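Local coordinates for protein 3-dehydroshikimate dehydratase (Pseudomonas putida, PDB 5HMQ) that converts 3-dehydroshikimate to protocatechuate with the help of a divalent metal cation, feeding quinate and shikimate degradation, at residues F65-G70 with S102-D107. Numbering follows the deposited sequence.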
ATOM      1  N   PHE C  65      -5.929 -18.353 -22.732  1.00 43.16           N
ATOM      2  CA  PHE C  65      -5.438 -18.931 -23.979  1.00 41.57           C
ATOM      3  C   PHE C  65      -5.635 -17.889 -25.073  1.00 41.50           C
ATOM      4  O   PHE C  65      -6.771 -17.602 -25.465  1.00 42.81           O
ATOM      5  CB  PHE C  65      -6.163 -20.236 -24.304  1.00 44.39           C
ATOM      6  CG  PHE C  65      -5.524 -21.024 -25.413  1.00 43.78           C
ATOM      7  CD1 PHE C  65      -5.787 -20.721 -26.739  1.00 41.59           C
ATOM      8  CD2 PHE C  65      -4.645 -22.055 -25.129  1.00 44.29           C
ATOM      9  CE1 PHE C  65      -5.199 -21.444 -27.761  1.00 40.85           C
ATOM     10  CE2 PHE C  65      -4.051 -22.779 -26.146  1.00 43.16           C
ATOM     11  CZ  PHE C  65      -4.329 -22.472 -27.465  1.00 41.31           C
ATOM     12  N   ARG C  66      -4.534 -17.327 -25.563  1.00 41.81           N
ATOM     13  CA  ARG C  66      -4.573 -16.140 -26.403  1.00 40.59           C
ATOM     14  C   ARG C  66      -4.434 -16.503 -27.876  1.00 38.06           C
ATOM     15  O   ARG C  66      -3.836 -17.521 -28.231  1.00 43.75           O
ATOM     16  CB  ARG C  66      -3.453 -15.172 -26.013  1.00 41.59           C
ATOM     17  CG  ARG C  66      -3.470 -14.750 -24.555  1.00 40.23           C
ATOM     18  CD  ARG C  66      -2.245 -13.916 -24.204  1.00 40.93           C
ATOM     19  NE  ARG C  66      -2.184 -13.615 -22.776  1.00 41.23           N
ATOM     20  CZ  ARG C  66      -2.789 -12.585 -22.196  1.00 43.29           C
ATOM     21  NH1 ARG C  66      -3.514 -11.745 -22.920  1.00 46.89           N
ATOM     22  NH2 ARG C  66      -2.674 -12.402 -20.888  1.00 43.89           N
ATOM     23  N   ASP C  67      -4.993 -15.640 -28.725  1.00 44.65           N
ATOM     24  CA  ASP C  67      -4.791 -15.654 -30.172  1.00 46.44           C
ATOM     25  C   ASP C  67      -4.868 -17.042 -30.798  1.00 48.12           C
ATOM     26  O   ASP C  67      -3.841 -17.598 -31.201  1.00 46.84           O
ATOM     27  CB  ASP C  67      -3.439 -15.019 -30.511  1.00 46.90           C
ATOM     28  CG  ASP C  67      -3.240 -13.681 -29.827  1.00 50.28           C
ATOM     29  OD1 ASP C  67      -4.228 -12.928 -29.691  1.00 53.49           O
ATOM     30  OD2 ASP C  67      -2.096 -13.386 -29.419  1.00 51.36           O
ATOM     31  N   PHE C  68      -6.072 -17.606 -30.898  1.00 49.06           N
ATOM     32  CA  PHE C  68      -6.275 -18.872 -31.593  1.00 46.27           C
ATOM     33  C   PHE C  68      -7.004 -18.658 -32.915  1.00 47.43           C
ATOM     34  O   PHE C  68      -6.434 -18.907 -33.979  1.00 47.66           O
ATOM     35  CB  PHE C  68      -7.033 -19.872 -30.721  1.00 47.50           C
ATOM     36  CG  PHE C  68      -7.312 -21.173 -31.417  1.00 47.91           C
ATOM     37  CD1 PHE C  68      -6.353 -22.172 -31.461  1.00 45.61           C
ATOM     38  CD2 PHE C  68      -8.526 -21.388 -32.053  1.00 47.31           C
ATOM     39  CE1 PHE C  68      -6.606 -23.365 -32.112  1.00 45.36           C
ATOM     40  CE2 PHE C  68      -8.784 -22.575 -32.707  1.00 45.62           C
ATOM     41  CZ  PHE C  68      -7.823 -23.567 -32.736  1.00 45.78           C
ATOM     42  N   GLU C  69      -8.256 -18.206 -32.877  1.00 48.07           N
ATOM     43  CA  GLU C  69      -9.066 -18.159 -34.086  1.00 47.60           C
ATOM     44  C   GLU C  69      -8.523 -17.118 -35.058  1.00 48.78           C
ATOM     45  O   GLU C  69      -8.143 -16.010 -34.669  1.00 49.02           O
ATOM     46  CB  GLU C  69     -10.531 -17.865 -33.742  1.00 47.91           C
ATOM     47  CG  GLU C  69     -10.845 -16.426 -33.345  1.00 49.23           C
ATOM     48  CD  GLU C  69     -10.429 -16.091 -31.926  1.00 50.71           C
ATOM     49  OE1 GLU C  69      -9.903 -16.981 -31.225  1.00 49.49           O
ATOM     50  OE2 GLU C  69     -10.622 -14.927 -31.515  1.00 51.62           O
ATOM     51  N   GLY C  70      -8.460 -17.496 -36.329  1.00 53.29           N
ATOM     52  CA  GLY C  70      -8.066 -16.574 -37.370  1.00 53.17           C
ATOM     53  C   GLY C  70      -6.577 -16.370 -37.528  1.00 55.07           C
ATOM     54  O   GLY C  70      -6.169 -15.457 -38.253  1.00 54.88           O
ATOM     55  N   SER C 102     -10.310 -13.339 -27.291  1.00 42.30           N
ATOM     56  CA  SER C 102     -10.318 -13.080 -28.724  1.00 44.22           C
ATOM     57  C   SER C 102      -8.954 -12.598 -29.207  1.00 46.09           C
ATOM     58  O   SER C 102      -8.183 -11.987 -28.463  1.00 44.46           O
ATOM     59  CB  SER C 102     -11.399 -12.053 -29.067  1.00 45.17           C
ATOM     60  OG  SER C 102     -11.233 -10.859 -28.321  1.00 44.95           O
ATOM     61  N   ASN C 103      -8.666 -12.890 -30.474  1.00 48.68           N
ATOM     62  CA  ASN C 103      -7.358 -12.608 -31.050  1.00 46.74           C
ATOM     63  C   ASN C 103      -7.079 -11.110 -31.061  1.00 48.22           C
ATOM     64  O   ASN C 103      -7.965 -10.296 -31.333  1.00 50.06           O
ATOM     65  CB  ASN C 103      -7.289 -13.163 -32.475  1.00 48.64           C
ATOM     66  CG  ASN C 103      -5.875 -13.495 -32.907  1.00 50.78           C
ATOM     67  OD1 ASN C 103      -4.944 -12.725 -32.666  1.00 52.61           O
ATOM     68  ND2 ASN C 103      -5.708 -14.636 -33.564  1.00 49.50           N
ATOM     69  N   VAL C 104      -5.832 -10.748 -30.771  1.00 49.23           N
ATOM     70  CA  VAL C 104      -5.404  -9.354 -30.804  1.00 51.20           C
ATOM     71  C   VAL C 104      -4.335  -9.085 -31.851  1.00 51.09           C
ATOM     72  O   VAL C 104      -3.987  -7.913 -32.063  1.00 52.80           O
ATOM     73  CB  VAL C 104      -4.908  -8.882 -29.419  1.00 48.23           C
ATOM     74  CG1 VAL C 104      -6.001  -9.053 -28.377  1.00 48.25           C
ATOM     75  CG2 VAL C 104      -3.649  -9.640 -29.015  1.00 43.74           C
ATOM     76  N   GLN C 105      -3.806 -10.113 -32.512  1.00 52.46           N
ATOM     77  CA  GLN C 105      -2.767  -9.903 -33.511  1.00 50.87           C
ATOM     78  C   GLN C 105      -3.290  -9.034 -34.651  1.00 52.08           C
ATOM     79  O   GLN C 105      -4.459  -9.114 -35.038  1.00 53.76           O
ATOM     80  CB  GLN C 105      -2.279 -11.244 -34.057  1.00 48.03           C
ATOM     81  CG  GLN C 105      -1.700 -12.171 -32.999  1.00 45.89           C
ATOM     82  CD  GLN C 105      -0.484 -11.591 -32.309  1.00 47.95           C
ATOM     83  OE1 GLN C 105       0.430 -11.079 -32.955  1.00 48.02           O
ATOM     84  NE2 GLN C 105      -0.463 -11.674 -30.984  1.00 46.21           N
ATOM     85  N   ALA C 106      -2.405  -8.198 -35.194  1.00 53.95           N
ATOM     86  CA  ALA C 106      -2.812  -7.295 -36.266  1.00 54.51           C
ATOM     87  C   ALA C 106      -3.043  -8.041 -37.573  1.00 52.17           C
ATOM     88  O   ALA C 106      -3.896  -7.641 -38.371  1.00 52.59           O
ATOM     89  CB  ALA C 106      -1.768  -6.195 -36.454  1.00 53.71           C
ATOM     90  N   ASP C 107      -2.297  -9.121 -37.806  1.00 53.24           N
ATOM     91  CA  ASP C 107      -2.399  -9.918 -39.020  1.00 56.28           C
ATOM     92  C   ASP C 107      -3.375 -11.084 -38.882  1.00 57.03           C
ATOM     93  O   ASP C 107      -3.283 -12.051 -39.648  1.00 54.42           O
ATOM     94  CB  ASP C 107      -1.015 -10.432 -39.422  1.00 55.54           C
ATOM     95  CG  ASP C 107      -0.350 -11.235 -38.322  1.00 60.84           C
ATOM     96  OD1 ASP C 107      -0.796 -11.133 -37.158  1.00 63.79           O
ATOM     97  OD2 ASP C 107       0.623 -11.962 -38.619  1.00 60.62           O
TER
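Asp67 grips 102-107 with both carboxylate oxygens. Asp67 OD1 accepts the backbone N of Val104 at 2.9 Å, on its syn side, though tilted out of the carboxylate plane. Asp67 OD2 takes NE2 of Gln105 at 2.8 Å, and this donor stands above the carboxylate plane. The Gln105 chain folds back at chi2 (-62°), which brings NE2 over OD2, the amide and carboxylate planes 77° apart. Asn103 lies across Asp67 with its amide plane turned only 21° from the carboxylate. Asn103 ND2 reaches the backbone O of Glu69 at 3.0 Å, approaching from above the carbonyl plane. Asn103 OD1 accepts the backbone N of Gln105, which makes an Asx turn and fixes the rotation of the amide, so that ND2 faces Glu69 O. Asn103 OD1 also sits 3.1 Å from Asp67 OD1; both are acceptors, so this pair is no bond. Glu69 OE2 accepts the backbone N of Asn103 at 3.0 Å from above the carboxylate plane, and is also hydrogen-bonded to Tyr135 OH. The two loops follow the neighbouring parallel strands 58-66 and 97-101 of the TIM barrel, at the C-terminal, catalytic end. Next to Asn103, Ser102 OG bonds to Leu138 N and Val144 O, and the Ser102 side chain is about 7 Å from that of the metal ligand Glu136. Tyr350 of the second subunit packs on Asp67.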